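Putative NADH Oxidase (Clostridium acetobutylicum, PDB 3E10) binds flavin mononucleotide and, as a member of the nitroreductase family, probably acts as a flavin-dependent oxidoreductase. Local coordinates at residues M32-A37 and A97-L102. Numbering follows the deposited sequence.
Sequences MQAPSA and AENILL. With FMN (flavin mononucleotide), chain C.
Asn99 reaches from its helix to the backbone at Gln33 and Ala34, and its amide nitrogen does all the touching. ND2 lies 3.5 Å from Ala34 N, against the peptide that joins the two loop residues, and 3.9 Å from Ala34 CB, the methyl that faces the helix. CG lies beside the backbone N (chi1 -81°) and anti to the carbonyl carbon, which sends the carboxamide toward the loop. No direct hydrogen bond crosses here. Instead ND2 donates to Ala30 O, in helix 21-32, which precedes the loop, and to a water at 3.1 Å; that water lies 2.8 Å from Gln33 O, to which it can donate, though other acceptors compete for its protons. Ala30 O and the water thus both engage ND2.

The close packing is on the Ala34 side, where the methyl also rests on Ala95, Ala96 and Trp43. The looser side is that of Gln33, bridged by the water, although it too is buried: Arg8 of the second subunit hydrogen-bonds Gln33 O, and the Gln33 amide turns away to Ile155 and Arg157 of that subunit.

Farther along, the loop reaches the FMN: Pro35 CB sits 3.2 Å from the ribityl O3', and Ser36 N makes a weak 3.3 Å hydrogen bond to the same O3'. The contact sets this FMN-binding loop, between helix 21-32 and strand 43-48, against helix 89-106.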
HETATM    1  N   MSE B  32       9.398  -2.463   6.180  1.00  5.94           N
HETATM    2  CA  MSE B  32      10.622  -1.959   5.556  1.00  4.67           C
HETATM    3  C   MSE B  32      10.992  -2.666   4.255  1.00  6.12           C
HETATM    4  O   MSE B  32      11.929  -2.240   3.585  1.00  7.10           O
HETATM    5  CB  MSE B  32      11.789  -1.910   6.525  1.00  6.71           C
HETATM    6  CG  MSE B  32      11.477  -0.963   7.658  1.00  5.43           C
HETATM    7 SE   MSE B  32      12.998  -0.501   8.771  0.75  6.87          SE
HETATM    8  CE  MSE B  32      12.303  -1.059  10.510  1.00  9.44           C
ATOM      9  N   GLN B  33      10.265  -3.731   3.903  1.00  6.11           N
ATOM     10  CA  GLN B  33      10.375  -4.358   2.592  1.00  5.70           C
ATOM     11  C   GLN B  33       9.475  -3.740   1.534  1.00  5.19           C
ATOM     12  O   GLN B  33       9.477  -4.185   0.387  1.00  5.66           O
ATOM     13  CB  GLN B  33      10.070  -5.857   2.692  1.00  5.77           C
ATOM     14  CG  GLN B  33      11.067  -6.650   3.472  1.00  5.36           C
ATOM     15  CD  GLN B  33      12.481  -6.546   2.972  1.00  6.62           C
ATOM     16  OE1 GLN B  33      13.386  -6.134   3.718  1.00  7.85           O
ATOM     17  NE2 GLN B  33      12.694  -6.888   1.701  1.00  7.46           N
ATOM     18  N   ALA B  34       8.723  -2.703   1.873  1.00  5.36           N
ATOM     19  CA  ALA B  34       7.847  -2.069   0.898  1.00  4.64           C
ATOM     20  C   ALA B  34       8.613  -1.405  -0.233  1.00  4.61           C
ATOM     21  O   ALA B  34       9.762  -0.956  -0.061  1.00  5.82           O
ATOM     22  CB  ALA B  34       6.938  -1.062   1.590  1.00  5.87           C
ATOM     23  N   PRO B  35       7.976  -1.338  -1.397  1.00  6.27           N
ATOM     24  CA  PRO B  35       8.543  -0.541  -2.453  1.00  5.63           C
ATOM     25  C   PRO B  35       8.471   0.936  -2.052  1.00  4.68           C
ATOM     26  O   PRO B  35       7.677   1.326  -1.192  1.00  5.85           O
ATOM     27  CB  PRO B  35       7.645  -0.833  -3.648  1.00  5.93           C
ATOM     28  CG  PRO B  35       6.320  -1.091  -3.024  1.00  5.89           C
ATOM     29  CD  PRO B  35       6.656  -1.892  -1.764  1.00  5.36           C
ATOM     30  N   SER B  36       9.293   1.769  -2.692  1.00  5.25           N
ATOM     31  CA  SER B  36       9.251   3.210  -2.439  1.00  5.54           C
ATOM     32  C   SER B  36       9.791   3.949  -3.635  1.00  5.35           C
ATOM     33  O   SER B  36      10.696   3.467  -4.317  1.00  6.69           O
ATOM     34  CB  SER B  36       9.980   3.599  -1.153  1.00  5.45           C
ATOM     35  OG  SER B  36      11.373   3.329  -1.163  1.00  7.02           O
ATOM     36  N   ALA B  37       9.195   5.092  -3.926  1.00  6.57           N
ATOM     37  CA  ALA B  37       9.618   5.892  -5.089  1.00  6.02           C
ATOM     38  C   ALA B  37      11.090   6.218  -4.954  1.00  7.54           C
ATOM     39  O   ALA B  37      11.559   6.674  -3.900  1.00  7.54           O
ATOM     40  CB  ALA B  37       8.764   7.154  -5.199  1.00  8.07           C
ATOM     41  N   ALA B  97       2.374   0.382   5.168  1.00  4.92           N
ATOM     42  CA  ALA B  97       1.231   0.080   6.038  1.00  4.77           C
ATOM     43  C   ALA B  97       0.541  -1.212   5.624  1.00  4.02           C
ATOM     44  O   ALA B  97       0.227  -2.060   6.458  1.00  6.11           O
ATOM     45  CB  ALA B  97       0.218   1.257   5.999  1.00  6.00           C
ATOM     46  N   GLU B  98       0.340  -1.367   4.315  1.00  5.25           N
ATOM     47  CA  GLU B  98      -0.323  -2.554   3.806  1.00  5.61           C
ATOM     48  C   GLU B  98       0.534  -3.774   4.112  1.00  5.42           C
ATOM     49  O   GLU B  98      -0.006  -4.817   4.470  1.00  5.93           O
ATOM     50  CB  GLU B  98      -0.633  -2.423   2.304  1.00  7.18           C
ATOM     51  CG  GLU B  98      -1.361  -3.647   1.680  1.00  5.91           C
ATOM     52  CD  GLU B  98      -2.743  -3.947   2.270  1.00  6.76           C
ATOM     53  OE1 GLU B  98      -3.190  -3.249   3.200  1.00  8.23           O
ATOM     54  OE2 GLU B  98      -3.384  -4.935   1.804  1.00  6.88           O
ATOM     55  N   ASN B  99       1.859  -3.652   3.976  1.00  4.94           N
ATOM     56  CA  ASN B  99       2.700  -4.783   4.356  1.00  5.11           C
ATOM     57  C   ASN B  99       2.528  -5.162   5.835  1.00  5.67           C
ATOM     58  O   ASN B  99       2.527  -6.345   6.201  1.00  5.99           O
ATOM     59  CB  ASN B  99       4.167  -4.522   4.070  1.00  5.51           C
ATOM     60  CG  ASN B  99       4.548  -4.768   2.622  1.00  5.77           C
ATOM     61  OD1 ASN B  99       3.694  -4.983   1.740  1.00  6.14           O
ATOM     62  ND2 ASN B  99       5.862  -4.738   2.368  1.00  6.34           N
ATOM     63  N   ILE B 100       2.482  -4.155   6.700  1.00  4.99           N
ATOM     64  CA  ILE B 100       2.228  -4.442   8.137  1.00  3.97           C
ATOM     65  C   ILE B 100       0.921  -5.190   8.337  1.00  4.40           C
ATOM     66  O   ILE B 100       0.849  -6.160   9.097  1.00  6.08           O
ATOM     67  CB  ILE B 100       2.286  -3.149   9.000  1.00  4.52           C
ATOM     68  CG1 ILE B 100       3.696  -2.521   8.960  1.00  5.93           C
ATOM     69  CG2 ILE B 100       1.821  -3.413  10.406  1.00  6.28           C
ATOM     70  CD1 ILE B 100       3.751  -1.135   9.585  1.00  7.66           C
ATOM     71  N   LEU B 101      -0.144  -4.687   7.694  1.00  4.80           N
ATOM     72  CA  LEU B 101      -1.437  -5.307   7.891  1.00  6.19           C
ATOM     73  C   LEU B 101      -1.406  -6.754   7.418  1.00  5.28           C
ATOM     74  O   LEU B 101      -2.015  -7.623   8.050  1.00  6.07           O
ATOM     75  CB  LEU B 101      -2.509  -4.538   7.136  1.00  5.76           C
ATOM     76  CG  LEU B 101      -2.758  -3.090   7.548  1.00  5.23           C
ATOM     77  CD1 LEU B 101      -3.833  -2.508   6.637  1.00  7.49           C
ATOM     78  CD2 LEU B 101      -3.126  -2.935   9.060  1.00  6.12           C
ATOM     79  N   LEU B 102      -0.797  -7.009   6.265  1.00  4.41           N
ATOM     80  CA  LEU B 102      -0.734  -8.378   5.768  1.00  5.42           C
ATOM     81  C   LEU B 102       0.105  -9.288   6.656  1.00  6.06           C
ATOM     82  O   LEU B 102      -0.280 -10.426   6.926  1.00  6.06           O
ATOM     83  CB  LEU B 102      -0.235  -8.388   4.330  1.00  5.10           C
ATOM     84  CG  LEU B 102      -1.165  -7.736   3.302  1.00  5.20           C
ATOM     85  CD1 LEU B 102      -0.420  -7.557   1.986  1.00  6.39           C
ATOM     86  CD2 LEU B 102      -2.479  -8.533   3.110  1.00  7.24           C
TER
HETATM   87  N1  FMN C 501      10.068   2.138 -10.650  1.00  5.93           N
HETATM   88  C2  FMN C 501      10.270   2.566 -11.940  1.00  6.11           C
HETATM   89  O2  FMN C 501      11.029   1.946 -12.689  1.00  9.09           O
HETATM   90  N3  FMN C 501       9.583   3.637 -12.454  1.00  6.89           N
HETATM   91  C4  FMN C 501       8.750   4.418 -11.675  1.00  6.61           C
HETATM   92  O4  FMN C 501       8.123   5.359 -12.194  1.00  8.65           O
HETATM   93  C4A FMN C 501       8.518   3.981 -10.356  1.00  4.61           C
HETATM   94  N5  FMN C 501       7.650   4.661  -9.544  1.00  7.05           N
HETATM   95  C5A FMN C 501       7.399   4.230  -8.263  1.00  6.59           C
HETATM   96  C6  FMN C 501       6.499   4.917  -7.452  1.00  5.48           C
HETATM   97  C7  FMN C 501       6.206   4.507  -6.171  1.00  5.71           C
HETATM   98  C7M FMN C 501       5.207   5.290  -5.344  1.00  6.45           C
HETATM   99  C8  FMN C 501       6.821   3.361  -5.670  1.00  6.11           C
HETATM  100  C8M FMN C 501       6.318   2.784  -4.377  1.00  5.53           C
HETATM  101  C9  FMN C 501       7.726   2.658  -6.475  1.00  5.53           C
HETATM  102  C9A FMN C 501       8.025   3.077  -7.769  1.00  5.08           C
HETATM  103  N10 FMN C 501       8.965   2.416  -8.563  1.00  4.93           N
HETATM  104  C10 FMN C 501       9.177   2.843  -9.859  1.00  4.15           C
HETATM  105  C1' FMN C 501       9.682   1.193  -8.048  1.00  5.14           C
HETATM  106  C2' FMN C 501      10.815   1.605  -7.100  1.00  4.99           C
HETATM  107  O2' FMN C 501      11.920   2.146  -7.810  1.00  6.11           O
HETATM  108  C3' FMN C 501      11.226   0.407  -6.258  1.00  4.88           C
HETATM  109  O3' FMN C 501      10.127   0.049  -5.416  1.00  5.28           O
HETATM  110  C4' FMN C 501      12.500   0.659  -5.399  1.00  6.28           C
HETATM  111  O4' FMN C 501      13.640   0.868  -6.190  1.00  6.18           O
HETATM  112  C5' FMN C 501      12.748  -0.486  -4.430  1.00  6.67           C
HETATM  113  O5' FMN C 501      13.036  -1.693  -5.121  1.00  6.50           O
HETATM  114  P   FMN C 501      12.081  -2.959  -4.865  1.00  6.31           P
HETATM  115  O1P FMN C 501      10.704  -2.622  -5.415  1.00  6.25           O
HETATM  116  O2P FMN C 501      12.742  -4.090  -5.627  1.00  6.40           O
HETATM  117  O3P FMN C 501      12.043  -3.241  -3.364  1.00  5.71           O
HETATM  118  O   HOH W   1       7.458  -6.045   0.035  1.00  6.70           O